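Thioredoxin-like protein (Klebsiella pneumoniae subsp. pneumoniae MGH 78578, PDB 3TY1) probably binds carbohydrate, as a putative aldose 1-epimerase of the galactose mutarotase superfamily whose natural substrate is not established. Local coordinates at residues Met113-Pro125 and Gln131-Pro143. Numbering follows the deposited sequence.
Sequences MMVRCGYEWTGHP and QIYTLHGKAGNTP. With SO4 (sulfate ion), chain L.
Trp121 and His136, which bury the most surface here, join the loop after strand 114-119 of the galactose-mutarotase-like supersandwich to the type II turn Thr134-Gly137. The indole edge is fixed by a hydrogen bond from Trp121 NE1 to Thr134 O, 2.8 Å, in the carbonyl plane and on a lone pair. Both indole faces are packed: the ring edge of Tyr133 meets one in a T-shaped pair with planes at 83°, while Gly137 CA lies over the other, 3.9 Å from the five-membered ring centroid. The Tyr133 hydroxyl is hydrogen-bonded to Arg329 and Asp129.

His136 is held through backbone and ring. His136 N donates to Gly123 O (3.0 Å), and ND1 accepts a weak bond from Gly123 N. Cys117 SG sits over one imidazole face, 3.8 Å from the centroid; with SG anti to the carbonyl carbon (chi1 -62°), the sulfur is carried to that face. Leu135 CD1 lies over the opposite face, toward the rim, and Trp106 adds an edge-to-face ring contact. At the ring edge a sulfate, probably from crystallisation and also bonded by His211, may mark a pocket: His136 NE2 donates to sulfate O3 at 2.6 Å.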
HETATM    1  N   MSE A 113      14.748   1.320  17.776  1.00 25.26           N
HETATM    2  CA  MSE A 113      15.962   1.745  18.409  1.00 27.15           C
HETATM    3  C   MSE A 113      16.907   2.385  17.374  1.00 27.59           C
HETATM    4  O   MSE A 113      17.623   3.326  17.712  1.00 27.98           O
HETATM    5  CB  MSE A 113      16.618   0.554  19.108  1.00 27.05           C
HETATM    6  CG  MSE A 113      17.895   0.872  19.826  1.00 29.64           C
HETATM    7 SE   MSE A 113      19.526   0.560  18.772  0.75 27.01          SE
HETATM    8  CE  MSE A 113      20.274   2.178  19.039  1.00 25.61           C
HETATM    9  N   MSE A 114      16.943   1.874  16.141  1.00 28.23           N
HETATM   10  CA  MSE A 114      17.793   2.502  15.088  1.00 26.92           C
HETATM   11  C   MSE A 114      17.100   2.411  13.716  1.00 28.48           C
HETATM   12  O   MSE A 114      16.867   1.323  13.224  1.00 28.24           O
HETATM   13  CB  MSE A 114      19.219   1.884  15.065  1.00 23.65           C
HETATM   14  CG  MSE A 114      20.347   2.779  14.517  1.00 31.96           C
HETATM   15 SE   MSE A 114      20.134   3.132  12.629  0.75 29.49          SE
HETATM   16  CE  MSE A 114      20.460   1.326  11.966  1.00 31.32           C
ATOM     17  N   VAL A 115      16.748   3.567  13.151  1.00 29.57           N
ATOM     18  CA  VAL A 115      16.171   3.678  11.824  1.00 30.84           C
ATOM     19  C   VAL A 115      17.152   4.348  10.869  1.00 32.37           C
ATOM     20  O   VAL A 115      17.651   5.416  11.182  1.00 30.60           O
ATOM     21  CB  VAL A 115      14.912   4.568  11.805  1.00 34.03           C
ATOM     22  CG1 VAL A 115      14.333   4.582  10.357  1.00 28.73           C
ATOM     23  CG2 VAL A 115      13.906   4.075  12.794  1.00 36.56           C
ATOM     24  N   ARG A 116      17.437   3.731   9.717  1.00 28.36           N
ATOM     25  CA  ARG A 116      18.237   4.411   8.691  1.00 30.79           C
ATOM     26  C   ARG A 116      17.278   5.363   7.991  1.00 32.13           C
ATOM     27  O   ARG A 116      16.359   4.917   7.323  1.00 31.88           O
ATOM     28  CB  ARG A 116      18.840   3.401   7.725  1.00 29.64           C
ATOM     29  CG  ARG A 116      19.950   2.564   8.378  1.00 29.86           C
ATOM     30  CD  ARG A 116      20.435   1.396   7.490  1.00 31.11           C
ATOM     31  NE  ARG A 116      21.459   0.566   8.146  1.00 32.53           N
ATOM     32  CZ  ARG A 116      21.195  -0.461   8.968  1.00 30.94           C
ATOM     33  NH1 ARG A 116      19.963  -0.747   9.290  1.00 30.48           N
ATOM     34  NH2 ARG A 116      22.188  -1.197   9.497  1.00 29.01           N
ATOM     35  N   CYS A 117      17.469   6.665   8.197  1.00 30.25           N
ATOM     36  CA  CYS A 117      16.622   7.703   7.620  1.00 29.08           C
ATOM     37  C   CYS A 117      17.374   8.205   6.386  1.00 31.39           C
ATOM     38  O   CYS A 117      18.238   9.072   6.486  1.00 30.02           O
ATOM     39  CB  CYS A 117      16.413   8.809   8.629  1.00 30.11           C
ATOM     40  SG  CYS A 117      15.557   8.251  10.116  1.00 33.22           S
ATOM     41  N   GLY A 118      17.085   7.572   5.257  1.00 32.26           N
ATOM     42  CA  GLY A 118      17.834   7.779   4.010  1.00 34.22           C
ATOM     43  C   GLY A 118      17.376   6.715   3.013  1.00 34.00           C
ATOM     44  O   GLY A 118      16.329   6.141   3.225  1.00 32.71           O
ATOM     45  N   TYR A 119      18.114   6.426   1.935  1.00 33.67           N
ATOM     46  CA  TYR A 119      19.354   7.136   1.541  1.00 33.99           C
ATOM     47  C   TYR A 119      19.139   8.125   0.407  1.00 37.62           C
ATOM     48  O   TYR A 119      19.913   9.066   0.242  1.00 35.50           O
ATOM     49  CB  TYR A 119      20.441   6.140   1.143  1.00 34.99           C
ATOM     50  CG  TYR A 119      20.987   5.368   2.312  1.00 30.44           C
ATOM     51  CD1 TYR A 119      20.301   4.271   2.837  1.00 33.55           C
ATOM     52  CD2 TYR A 119      22.216   5.724   2.906  1.00 31.79           C
ATOM     53  CE1 TYR A 119      20.800   3.565   3.921  1.00 29.73           C
ATOM     54  CE2 TYR A 119      22.740   4.996   3.990  1.00 33.61           C
ATOM     55  CZ  TYR A 119      22.008   3.926   4.502  1.00 30.90           C
ATOM     56  OH  TYR A 119      22.489   3.195   5.563  1.00 33.79           O
ATOM     57  N   GLU A 120      18.086   7.938  -0.375  1.00 37.98           N
ATOM     58  CA  GLU A 120      17.799   8.848  -1.499  1.00 37.17           C
ATOM     59  C   GLU A 120      17.529  10.287  -0.988  1.00 38.71           C
ATOM     60  O   GLU A 120      17.925  11.281  -1.625  1.00 36.94           O
ATOM     61  CB  GLU A 120      16.651   8.289  -2.345  1.00 39.89           C
ATOM     62  CG  GLU A 120      16.588   8.879  -3.739  1.00 42.43           C
ATOM     63  CD  GLU A 120      15.360   8.469  -4.536  1.00 41.20           C
ATOM     64  OE1 GLU A 120      14.881   7.325  -4.392  1.00 37.89           O
ATOM     65  OE2 GLU A 120      14.908   9.287  -5.370  1.00 39.45           O
ATOM     66  N   TRP A 121      16.868  10.387   0.162  1.00 34.18           N
ATOM     67  CA  TRP A 121      16.728  11.655   0.894  1.00 34.83           C
ATOM     68  C   TRP A 121      16.427  11.352   2.351  1.00 34.91           C
ATOM     69  O   TRP A 121      16.201  10.195   2.712  1.00 32.02           O
ATOM     70  CB  TRP A 121      15.653  12.589   0.299  1.00 37.31           C
ATOM     71  CG  TRP A 121      14.295  12.135   0.520  1.00 35.84           C
ATOM     72  CD1 TRP A 121      13.487  12.466   1.566  1.00 36.48           C
ATOM     73  CD2 TRP A 121      13.579  11.196  -0.264  1.00 36.53           C
ATOM     74  NE1 TRP A 121      12.305  11.810   1.470  1.00 34.27           N
ATOM     75  CE2 TRP A 121      12.336  10.999   0.367  1.00 33.26           C
ATOM     76  CE3 TRP A 121      13.865  10.491  -1.438  1.00 43.25           C
ATOM     77  CZ2 TRP A 121      11.363  10.116  -0.135  1.00 37.09           C
ATOM     78  CZ3 TRP A 121      12.913   9.620  -1.938  1.00 47.34           C
ATOM     79  CH2 TRP A 121      11.666   9.440  -1.283  1.00 47.58           C
ATOM     80  N   THR A 122      16.396  12.401   3.167  1.00 32.93           N
ATOM     81  CA  THR A 122      16.120  12.284   4.586  1.00 33.94           C
ATOM     82  C   THR A 122      15.471  13.562   5.117  1.00 33.53           C
ATOM     83  O   THR A 122      15.272  14.528   4.398  1.00 33.20           O
ATOM     84  CB  THR A 122      17.434  12.006   5.379  1.00 33.07           C
ATOM     85  OG1 THR A 122      17.107  11.441   6.637  1.00 34.55           O
ATOM     86  CG2 THR A 122      18.307  13.301   5.544  1.00 31.60           C
ATOM     87  N   GLY A 123      15.110  13.537   6.392  1.00 33.34           N
ATOM     88  CA  GLY A 123      14.677  14.736   7.082  1.00 33.56           C
ATOM     89  C   GLY A 123      13.186  14.991   7.061  1.00 34.49           C
ATOM     90  O   GLY A 123      12.407  14.216   6.478  1.00 34.05           O
ATOM     91  N   HIS A 124      12.794  16.101   7.675  1.00 34.02           N
ATOM     92  CA  HIS A 124      11.379  16.473   7.739  1.00 35.12           C
ATOM     93  C   HIS A 124      10.811  16.625   6.322  1.00 34.42           C
ATOM     94  O   HIS A 124      11.542  16.946   5.393  1.00 35.93           O
ATOM     95  CB  HIS A 124      11.188  17.779   8.498  1.00 36.33           C
ATOM     96  CG  HIS A 124      11.492  17.691   9.952  1.00 38.14           C
ATOM     97  ND1 HIS A 124      11.653  18.812  10.733  1.00 39.86           N
ATOM     98  CD2 HIS A 124      11.677  16.631  10.772  1.00 35.22           C
ATOM     99  CE1 HIS A 124      11.891  18.446  11.977  1.00 46.92           C
ATOM    100  NE2 HIS A 124      11.899  17.129  12.027  1.00 41.25           N
ATOM    101  N   PRO A 125       9.498  16.403   6.152  1.00 32.81           N
ATOM    102  CA  PRO A 125       8.909  16.464   4.817  1.00 33.49           C
ATOM    103  C   PRO A 125       8.789  17.863   4.205  1.00 37.39           C
ATOM    104  O   PRO A 125       8.831  18.856   4.918  1.00 35.80           O
ATOM    105  CB  PRO A 125       7.512  15.854   5.011  1.00 34.29           C
ATOM    106  CG  PRO A 125       7.142  16.176   6.380  1.00 35.08           C
ATOM    107  CD  PRO A 125       8.488  16.074   7.175  1.00 34.12           C
ATOM    108  N   GLN A 131       6.665  17.374  -5.980  1.00 51.60           N
ATOM    109  CA  GLN A 131       6.590  16.058  -5.308  1.00 49.07           C
ATOM    110  C   GLN A 131       6.754  16.140  -3.807  1.00 44.50           C
ATOM    111  O   GLN A 131       7.413  17.038  -3.295  1.00 45.71           O
ATOM    112  CB  GLN A 131       7.656  15.100  -5.892  1.00 48.41           C
ATOM    113  CG  GLN A 131       9.000  15.037  -5.186  1.00 57.33           C
ATOM    114  CD  GLN A 131       9.864  13.864  -5.670  1.00 61.35           C
ATOM    115  OE1 GLN A 131      10.056  13.674  -6.863  1.00 66.92           O
ATOM    116  NE2 GLN A 131      10.386  13.088  -4.733  1.00 73.86           N
ATOM    117  N   ILE A 132       6.203  15.154  -3.115  1.00 41.15           N
ATOM    118  CA  ILE A 132       6.318  15.113  -1.660  1.00 37.75           C
ATOM    119  C   ILE A 132       7.548  14.302  -1.304  1.00 37.69           C
ATOM    120  O   ILE A 132       7.620  13.129  -1.623  1.00 38.69           O
ATOM    121  CB  ILE A 132       5.098  14.481  -1.000  1.00 36.93           C
ATOM    122  CG1 ILE A 132       3.818  15.259  -1.329  1.00 42.39           C
ATOM    123  CG2 ILE A 132       5.278  14.459   0.526  1.00 31.32           C
ATOM    124  CD1 ILE A 132       2.511  14.519  -0.920  1.00 38.68           C
ATOM    125  N   TYR A 133       8.496  14.929  -0.627  1.00 37.31           N
ATOM    126  CA  TYR A 133       9.615  14.239  -0.022  1.00 33.97           C
ATOM    127  C   TYR A 133       9.152  13.881   1.357  1.00 33.40           C
ATOM    128  O   TYR A 133       8.989  14.754   2.187  1.00 36.02           O
ATOM    129  CB  TYR A 133      10.825  15.165   0.060  1.00 36.52           C
ATOM    130  CG  TYR A 133      11.465  15.390  -1.281  1.00 34.63           C
ATOM    131  CD1 TYR A 133      12.407  14.498  -1.768  1.00 40.65           C
ATOM    132  CD2 TYR A 133      11.116  16.495  -2.065  1.00 42.33           C
ATOM    133  CE1 TYR A 133      13.006  14.685  -3.001  1.00 40.79           C
ATOM    134  CE2 TYR A 133      11.707  16.708  -3.300  1.00 42.91           C
ATOM    135  CZ  TYR A 133      12.645  15.799  -3.767  1.00 47.32           C
ATOM    136  OH  TYR A 133      13.227  15.997  -4.978  1.00 47.34           O
ATOM    137  N   THR A 134       8.942  12.596   1.594  1.00 32.55           N
ATOM    138  CA  THR A 134       8.336  12.114   2.818  1.00 33.04           C
ATOM    139  C   THR A 134       9.359  11.986   3.946  1.00 32.79           C
ATOM    140  O   THR A 134      10.550  11.829   3.700  1.00 29.99           O
ATOM    141  CB  THR A 134       7.610  10.797   2.553  1.00 32.48           C
ATOM    142  OG1 THR A 134       8.542   9.850   2.011  1.00 34.40           O
ATOM    143  CG2 THR A 134       6.453  11.037   1.546  1.00 28.71           C
ATOM    144  N   LEU A 135       8.859  12.056   5.178  1.00 32.00           N
ATOM    145  CA  LEU A 135       9.678  12.047   6.375  1.00 32.82           C
ATOM    146  C   LEU A 135      10.704  10.909   6.409  1.00 30.45           C
ATOM    147  O   LEU A 135      10.349   9.715   6.475  1.00 28.18           O
ATOM    148  CB  LEU A 135       8.792  11.938   7.637  1.00 30.77           C
ATOM    149  CG  LEU A 135       9.512  11.874   8.996  1.00 32.10           C
ATOM    150  CD1 LEU A 135      10.389  13.109   9.254  1.00 29.20           C
ATOM    151  CD2 LEU A 135       8.470  11.759  10.123  1.00 28.94           C
ATOM    152  N   HIS A 136      11.965  11.285   6.408  1.00 28.63           N
ATOM    153  CA  HIS A 136      13.086  10.346   6.630  1.00 29.61           C
ATOM    154  C   HIS A 136      13.316   9.291   5.575  1.00 31.05           C
ATOM    155  O   HIS A 136      13.936   8.259   5.853  1.00 31.66           O
ATOM    156  CB  HIS A 136      13.010   9.712   8.055  1.00 27.72           C
ATOM    157  CG  HIS A 136      13.295  10.694   9.137  1.00 34.80           C
ATOM    158  ND1 HIS A 136      14.238  11.686   8.990  1.00 34.53           N
ATOM    159  CD2 HIS A 136      12.802  10.822  10.399  1.00 37.25           C
ATOM    160  CE1 HIS A 136      14.302  12.400  10.097  1.00 36.67           C
ATOM    161  NE2 HIS A 136      13.452  11.894  10.973  1.00 32.98           N
ATOM    162  N   GLY A 137      12.878   9.559   4.357  1.00 29.98           N
ATOM    163  CA  GLY A 137      13.196   8.697   3.243  1.00 32.72           C
ATOM    164  C   GLY A 137      12.534   7.333   3.280  1.00 31.46           C
ATOM    165  O   GLY A 137      11.499   7.106   3.983  1.00 28.15           O
ATOM    166  N   LYS A 138      13.122   6.424   2.520  1.00 29.63           N
ATOM    167  CA  LYS A 138      12.491   5.111   2.262  1.00 30.05           C
ATOM    168  C   LYS A 138      13.173   3.876   2.792  1.00 29.82           C
ATOM    169  O   LYS A 138      12.507   2.831   2.858  1.00 30.21           O
ATOM    170  CB  LYS A 138      12.218   4.934   0.751  1.00 31.68           C
ATOM    171  CG  LYS A 138      11.065   5.839   0.248  1.00 45.55           C
ATOM    172  CD  LYS A 138      10.609   5.482  -1.169  1.00 62.59           C
ATOM    173  CE  LYS A 138       9.676   4.239  -1.219  1.00 71.05           C
ATOM    174  NZ  LYS A 138       9.393   3.781  -2.635  1.00 69.41           N
ATOM    175  N   ALA A 139      14.450   3.956   3.190  1.00 30.31           N
ATOM    176  CA  ALA A 139      15.207   2.743   3.568  1.00 31.07           C
ATOM    177  C   ALA A 139      14.517   2.003   4.688  1.00 31.13           C
ATOM    178  O   ALA A 139      14.362   0.764   4.655  1.00 30.00           O
ATOM    179  CB  ALA A 139      16.683   3.065   3.957  1.00 29.70           C
ATOM    180  N   GLY A 140      14.083   2.758   5.680  1.00 30.86           N
ATOM    181  CA  GLY A 140      13.438   2.174   6.844  1.00 28.43           C
ATOM    182  C   GLY A 140      12.105   1.461   6.607  1.00 30.08           C
ATOM    183  O   GLY A 140      11.658   0.671   7.464  1.00 31.14           O
ATOM    184  N   ASN A 141      11.448   1.766   5.488  1.00 25.84           N
ATOM    185  CA  ASN A 141      10.196   1.112   5.102  1.00 26.84           C
ATOM    186  C   ASN A 141      10.330   0.291   3.822  1.00 29.11           C
ATOM    187  O   ASN A 141       9.362   0.076   3.121  1.00 29.55           O
ATOM    188  CB  ASN A 141       9.078   2.139   5.040  1.00 27.62           C
ATOM    189  CG  ASN A 141       8.549   2.498   6.407  1.00 31.56           C
ATOM    190  OD1 ASN A 141       7.708   1.803   6.931  1.00 28.16           O
ATOM    191  ND2 ASN A 141       9.021   3.596   6.984  1.00 26.92           N
ATOM    192  N   THR A 142      11.542  -0.209   3.555  1.00 27.70           N
ATOM    193  CA  THR A 142      11.829  -1.040   2.392  1.00 29.10           C
ATOM    194  C   THR A 142      12.240  -2.438   2.865  1.00 28.76           C
ATOM    195  O   THR A 142      13.197  -2.561   3.596  1.00 29.90           O
ATOM    196  CB  THR A 142      12.984  -0.442   1.546  1.00 32.12           C
ATOM    197  OG1 THR A 142      12.586   0.864   1.104  1.00 30.33           O
ATOM    198  CG2 THR A 142      13.340  -1.359   0.345  1.00 31.33           C
ATOM    199  N   PRO A 143      11.511  -3.485   2.442  1.00 28.28           N
ATOM    200  CA  PRO A 143      11.894  -4.862   2.734  1.00 27.92           C
ATOM    201  C   PRO A 143      13.202  -5.258   2.066  1.00 29.06           C
ATOM    202  O   PRO A 143      13.420  -4.961   0.894  1.00 30.33           O
ATOM    203  CB  PRO A 143      10.740  -5.679   2.173  1.00 31.89           C
ATOM    204  CG  PRO A 143       9.616  -4.736   2.064  1.00 35.43           C
ATOM    205  CD  PRO A 143      10.249  -3.430   1.672  1.00 30.53           C
TER
HETATM  206  S   SO4 L 513      11.883  12.877  14.356  1.00 85.78           S
HETATM  207  O1  SO4 L 513      11.147  11.949  15.221  1.00 72.42           O
HETATM  208  O2  SO4 L 513      12.667  13.831  15.172  1.00 83.89           O
HETATM  209  O3  SO4 L 513      12.792  12.150  13.466  1.00 56.69           O
HETATM  210  O4  SO4 L 513      10.912  13.601  13.534  1.00 75.53           O
HETATM  211  O   HOH W   1      13.633   5.754   6.946  1.00 38.30           O
HETATM  212  O   HOH W   2      14.936   7.696   0.649  1.00 36.68           O